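Local coordinates for protein oxalate--CoA ligase (Arabidopsis thaliana, PDB 5IE2) that belongs to the ANL superfamily of AMP-binding enzymes and binds ATP between its large N-terminal and small C-terminal domains, at residues A[173-178]-A[409-414]. Residues are numbered along the deposited sequence; the frame is centred on the assembly and turned at random.
Sequences TTSRPK and RIKELI. With ATP (adenosine-5'-triphosphate), chain C.
The guanidinium of Arg409 lies between the methyl of Thr173 and the ribose of ATP. With CG turned anti to the carbonyl carbon (chi1 -58°) and the chain extended from there to NE, the side chain runs from its strand end toward the phosphates. CB lies 4.4 Å from Thr174 CG2; CG passes ATP O2', and CD meets the same methyl at 3.8 Å. NE touches Thr173 CG2 and has a long salt bridge to Glu412 OE1. At CZ the group is covered on both faces, by Thr173 CG2 3.5 Å above the plane and, opposite, by ATP O2' at 3.3 Å. The tip reaches the beta-phosphate: NH1 donates to ATP O2B (2.8 Å, 165°) and NH2 to ATP O1B (3.1 Å). Thr173 OG1 hydrogen-bonds to that same O1B at 2.6 Å, so both segments grip one phosphate oxygen, while Thr174 N donates almost straight to ATP O1G (173°). A water bridges Thr173 O and Glu412 OE2. Lys500 packs against both Thr173 and Arg409. The loop 173-178 follows strand 164-169 and belongs to the Ser/Thr/Gly-rich phosphate-binding loop characteristic of ANL enzymes, here joined to Arg409 around the ATP phosphates.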
ATOM      1  N   THR A 173       2.093  13.010  -2.085  1.00 49.20           N
ATOM      2  CA  THR A 173       0.819  13.644  -1.812  1.00 47.67           C
ATOM      3  C   THR A 173       0.936  15.077  -1.243  1.00 49.30           C
ATOM      4  O   THR A 173       0.288  15.998  -1.745  1.00 49.40           O
ATOM      5  CB  THR A 173      -0.004  12.761  -0.850  1.00 44.93           C
ATOM      6  OG1 THR A 173      -0.113  11.425  -1.390  1.00 41.75           O
ATOM      7  CG2 THR A 173      -1.416  13.369  -0.622  1.00 32.11           C
ATOM      8  N   THR A 174       1.717  15.278  -0.189  1.00 49.77           N
ATOM      9  CA  THR A 174       1.813  16.619   0.407  1.00 52.45           C
ATOM     10  C   THR A 174       3.219  17.197   0.279  1.00 54.89           C
ATOM     11  O   THR A 174       3.555  18.184   0.937  1.00 53.38           O
ATOM     12  CB  THR A 174       1.379  16.663   1.913  1.00 61.63           C
ATOM     13  OG1 THR A 174       2.069  15.653   2.659  1.00 61.70           O
ATOM     14  CG2 THR A 174      -0.117  16.454   2.054  1.00 61.11           C
ATOM     15  N   SER A 175       4.045  16.549  -0.536  1.00 58.43           N
ATOM     16  CA  SER A 175       5.440  16.949  -0.695  1.00 60.93           C
ATOM     17  C   SER A 175       6.020  16.327  -1.951  1.00 60.91           C
ATOM     18  O   SER A 175       5.330  15.579  -2.653  1.00 60.90           O
ATOM     19  CB  SER A 175       6.267  16.551   0.536  1.00 61.37           C
ATOM     20  OG  SER A 175       6.267  17.592   1.500  1.00 61.93           O
ATOM     21  N   ARG A 176       7.288  16.628  -2.219  1.00 63.96           N
ATOM     22  CA  ARG A 176       8.058  15.885  -3.218  1.00 66.12           C
ATOM     23  C   ARG A 176       8.449  14.564  -2.551  1.00 62.52           C
ATOM     24  O   ARG A 176       8.930  14.595  -1.396  1.00 59.72           O
ATOM     25  CB  ARG A 176       9.308  16.667  -3.657  1.00 70.21           C
ATOM     26  CG  ARG A 176       9.765  17.706  -2.619  1.00 76.28           C
ATOM     27  CD  ARG A 176      10.678  18.767  -3.210  1.00 79.93           C
ATOM     28  NE  ARG A 176      10.821  19.923  -2.322  1.00 83.16           N
ATOM     29  CZ  ARG A 176      10.036  21.000  -2.367  1.00 85.74           C
ATOM     30  NH1 ARG A 176       9.038  21.060  -3.244  1.00 86.77           N
ATOM     31  NH2 ARG A 176      10.233  22.015  -1.532  1.00 86.34           N
ATOM     32  N   PRO A 177       8.213  13.413  -3.248  1.00 53.49           N
ATOM     33  CA  PRO A 177       8.444  12.079  -2.647  1.00 49.43           C
ATOM     34  C   PRO A 177       9.797  12.003  -1.896  1.00 46.03           C
ATOM     35  O   PRO A 177      10.827  12.496  -2.399  1.00 45.21           O
ATOM     36  CB  PRO A 177       8.409  11.130  -3.857  1.00 46.85           C
ATOM     37  CG  PRO A 177       7.419  11.833  -4.825  1.00 50.02           C
ATOM     38  CD  PRO A 177       7.681  13.319  -4.628  1.00 50.74           C
ATOM     39  N   LYS A 178       9.760  11.472  -0.668  1.00 41.50           N
ATOM     40  CA  LYS A 178      10.974  11.306   0.155  1.00 38.86           C
ATOM     41  C   LYS A 178      11.470   9.865   0.016  1.00 31.86           C
ATOM     42  O   LYS A 178      10.632   8.983  -0.060  1.00 30.32           O
ATOM     43  CB  LYS A 178      10.680  11.622   1.630  1.00 42.10           C
ATOM     44  CG  LYS A 178      10.599  13.108   2.020  1.00 46.88           C
ATOM     45  CD  LYS A 178      10.139  13.219   3.469  1.00 49.89           C
ATOM     46  CE  LYS A 178      10.510  14.540   4.089  1.00 54.02           C
ATOM     47  NZ  LYS A 178      10.449  15.723   3.179  1.00 56.92           N
ATOM     48  N   ARG A 409      -4.450  14.884   6.980  1.00 22.64           N
ATOM     49  CA  ARG A 409      -3.089  15.388   6.959  1.00 25.64           C
ATOM     50  C   ARG A 409      -3.065  16.825   7.397  1.00 27.02           C
ATOM     51  O   ARG A 409      -3.920  17.625   6.989  1.00 27.60           O
ATOM     52  CB  ARG A 409      -2.495  15.268   5.573  1.00 26.77           C
ATOM     53  CG  ARG A 409      -2.486  13.850   5.074  1.00 30.12           C
ATOM     54  CD  ARG A 409      -2.452  13.865   3.566  1.00 32.37           C
ATOM     55  NE  ARG A 409      -2.685  12.576   2.920  1.00 32.06           N
ATOM     56  CZ  ARG A 409      -1.700  11.778   2.533  1.00 33.22           C
ATOM     57  NH1 ARG A 409      -0.432  12.131   2.784  1.00 32.81           N
ATOM     58  NH2 ARG A 409      -1.985  10.624   1.917  1.00 31.36           N
ATOM     59  N   ILE A 410      -2.095  17.150   8.252  1.00 25.28           N
ATOM     60  CA  ILE A 410      -1.897  18.534   8.681  1.00 26.20           C
ATOM     61  C   ILE A 410      -1.980  19.502   7.499  1.00 30.13           C
ATOM     62  O   ILE A 410      -2.653  20.538   7.571  1.00 31.40           O
ATOM     63  CB  ILE A 410      -0.540  18.701   9.326  1.00 25.76           C
ATOM     64  CG1 ILE A 410      -0.502  17.951  10.647  1.00 27.57           C
ATOM     65  CG2 ILE A 410      -0.176  20.196   9.489  1.00 27.06           C
ATOM     66  CD1 ILE A 410       0.888  17.909  11.286  1.00 29.31           C
ATOM     67  N   LYS A 411      -1.303  19.174   6.414  1.00 31.47           N
ATOM     68  CA  LYS A 411      -1.248  20.106   5.279  1.00 38.25           C
ATOM     69  C   LYS A 411      -2.557  20.193   4.462  1.00 38.43           C
ATOM     70  O   LYS A 411      -2.715  21.086   3.635  1.00 41.17           O
ATOM     71  CB  LYS A 411      -0.098  19.708   4.352  1.00 44.83           C
ATOM     72  CG  LYS A 411       1.302  19.789   4.970  1.00 50.83           C
ATOM     73  CD  LYS A 411       2.186  20.775   4.189  1.00 56.39           C
ATOM     74  CE  LYS A 411       3.669  20.480   4.398  1.00 61.17           C
ATOM     75  NZ  LYS A 411       3.861  19.068   4.856  1.00 62.88           N
ATOM     76  N   GLU A 412      -3.493  19.274   4.707  1.00 34.12           N
ATOM     77  CA  GLU A 412      -4.739  19.231   3.947  1.00 32.25           C
ATOM     78  C   GLU A 412      -5.941  19.776   4.682  1.00 29.49           C
ATOM     79  O   GLU A 412      -6.968  20.019   4.036  1.00 29.41           O
ATOM     80  CB  GLU A 412      -5.044  17.790   3.508  1.00 32.49           C
ATOM     81  CG  GLU A 412      -4.226  17.417   2.291  1.00 37.40           C
ATOM     82  CD  GLU A 412      -4.498  16.021   1.771  1.00 40.86           C
ATOM     83  OE1 GLU A 412      -5.381  15.297   2.324  1.00 41.05           O
ATOM     84  OE2 GLU A 412      -3.807  15.646   0.801  1.00 42.62           O
ATOM     85  N   LEU A 413      -5.832  19.985   6.006  1.00 27.12           N
ATOM     86  CA  LEU A 413      -6.954  20.530   6.770  1.00 26.14           C
ATOM     87  C   LEU A 413      -7.253  21.933   6.270  1.00 29.50           C
ATOM     88  O   LEU A 413      -6.333  22.702   5.928  1.00 30.70           O
ATOM     89  CB  LEU A 413      -6.670  20.572   8.259  1.00 26.81           C
ATOM     90  CG  LEU A 413      -6.336  19.222   8.920  1.00 27.96           C
ATOM     91  CD1 LEU A 413      -6.160  19.399  10.432  1.00 29.68           C
ATOM     92  CD2 LEU A 413      -7.434  18.225   8.653  1.00 29.88           C
ATOM     93  N   ILE A 414      -8.525  22.293   6.248  1.00 27.85           N
ATOM     94  CA  ILE A 414      -8.914  23.568   5.656  1.00 29.18           C
ATOM     95  C   ILE A 414      -9.170  24.614   6.711  1.00 33.05           C
ATOM     96  O   ILE A 414     -10.064  24.481   7.537  1.00 33.05           O
ATOM     97  CB  ILE A 414     -10.139  23.353   4.756  1.00 29.96           C
ATOM     98  CG1 ILE A 414      -9.788  22.345   3.680  1.00 29.82           C
ATOM     99  CG2 ILE A 414     -10.599  24.659   4.149  1.00 33.59           C
ATOM    100  CD1 ILE A 414     -10.968  21.869   2.878  1.00 30.63           C
TER
HETATM  101  PG  ATP C 601       3.849  11.776   0.764  0.84 33.82           P
HETATM  102  O1G ATP C 601       3.086  13.051   1.127  0.78 36.87           O
HETATM  103  O2G ATP C 601       4.838  11.974  -0.329  0.82 33.98           O
HETATM  104  O3G ATP C 601       4.480  11.137   1.999  0.91 32.63           O
HETATM  105  PB  ATP C 601       1.744   9.826   1.078  0.82 25.58           P
HETATM  106  O1B ATP C 601       0.449   9.588   0.333  1.00 24.38           O
HETATM  107  O2B ATP C 601       1.743  10.416   2.443  0.74 24.29           O
HETATM  108  O3B ATP C 601       2.792  10.690   0.158  1.00 32.72           O
HETATM  109  PA  ATP C 601       1.999   6.936   1.634  1.00 23.36           P
HETATM  110  O1A ATP C 601       3.051   6.454   2.624  1.00 23.00           O
HETATM  111  O2A ATP C 601       1.708   6.138   0.424  1.00 23.78           O
HETATM  112  O3A ATP C 601       2.497   8.375   1.099  1.00 30.58           O
HETATM  113  O5' ATP C 601       0.663   7.289   2.444  1.00 19.43           O
HETATM  114  C5' ATP C 601       0.556   7.262   3.889  1.00 18.85           C
HETATM  115  C4' ATP C 601      -0.542   8.277   4.256  1.00 19.89           C
HETATM  116  O4' ATP C 601      -1.813   7.775   3.803  1.00 19.06           O
HETATM  117  C3' ATP C 601      -0.755   8.383   5.734  1.00 19.46           C
HETATM  118  O3' ATP C 601       0.210   9.269   6.298  1.00 20.78           O
HETATM  119  C2' ATP C 601      -2.165   8.928   5.836  1.00 20.24           C
HETATM  120  O2' ATP C 601      -2.155  10.322   5.492  1.00 22.70           O
HETATM  121  C1' ATP C 601      -2.826   8.227   4.685  1.00 17.88           C
HETATM  122  N9  ATP C 601      -3.604   7.039   5.110  1.00 16.30           N
HETATM  123  C8  ATP C 601      -3.217   5.758   5.151  1.00 16.32           C
HETATM  124  N7  ATP C 601      -4.262   4.984   5.580  1.00 15.32           N
HETATM  125  C5  ATP C 601      -5.326   5.828   5.782  1.00 16.70           C
HETATM  126  C6  ATP C 601      -6.734   5.667   6.212  1.00 17.63           C
HETATM  127  N6  ATP C 601      -7.235   4.412   6.464  1.00 16.26           N
HETATM  128  N1  ATP C 601      -7.483   6.791   6.276  1.00 19.81           N
HETATM  129  C2  ATP C 601      -6.989   8.015   5.977  1.00 21.74           C
HETATM  130  N3  ATP C 601      -5.709   8.241   5.584  1.00 19.96           N
HETATM  131  C4  ATP C 601      -4.875   7.167   5.473  1.00 16.67           C
HETATM  132  O   HOH W   1      -2.705  16.661  -1.465  1.00 43.14           O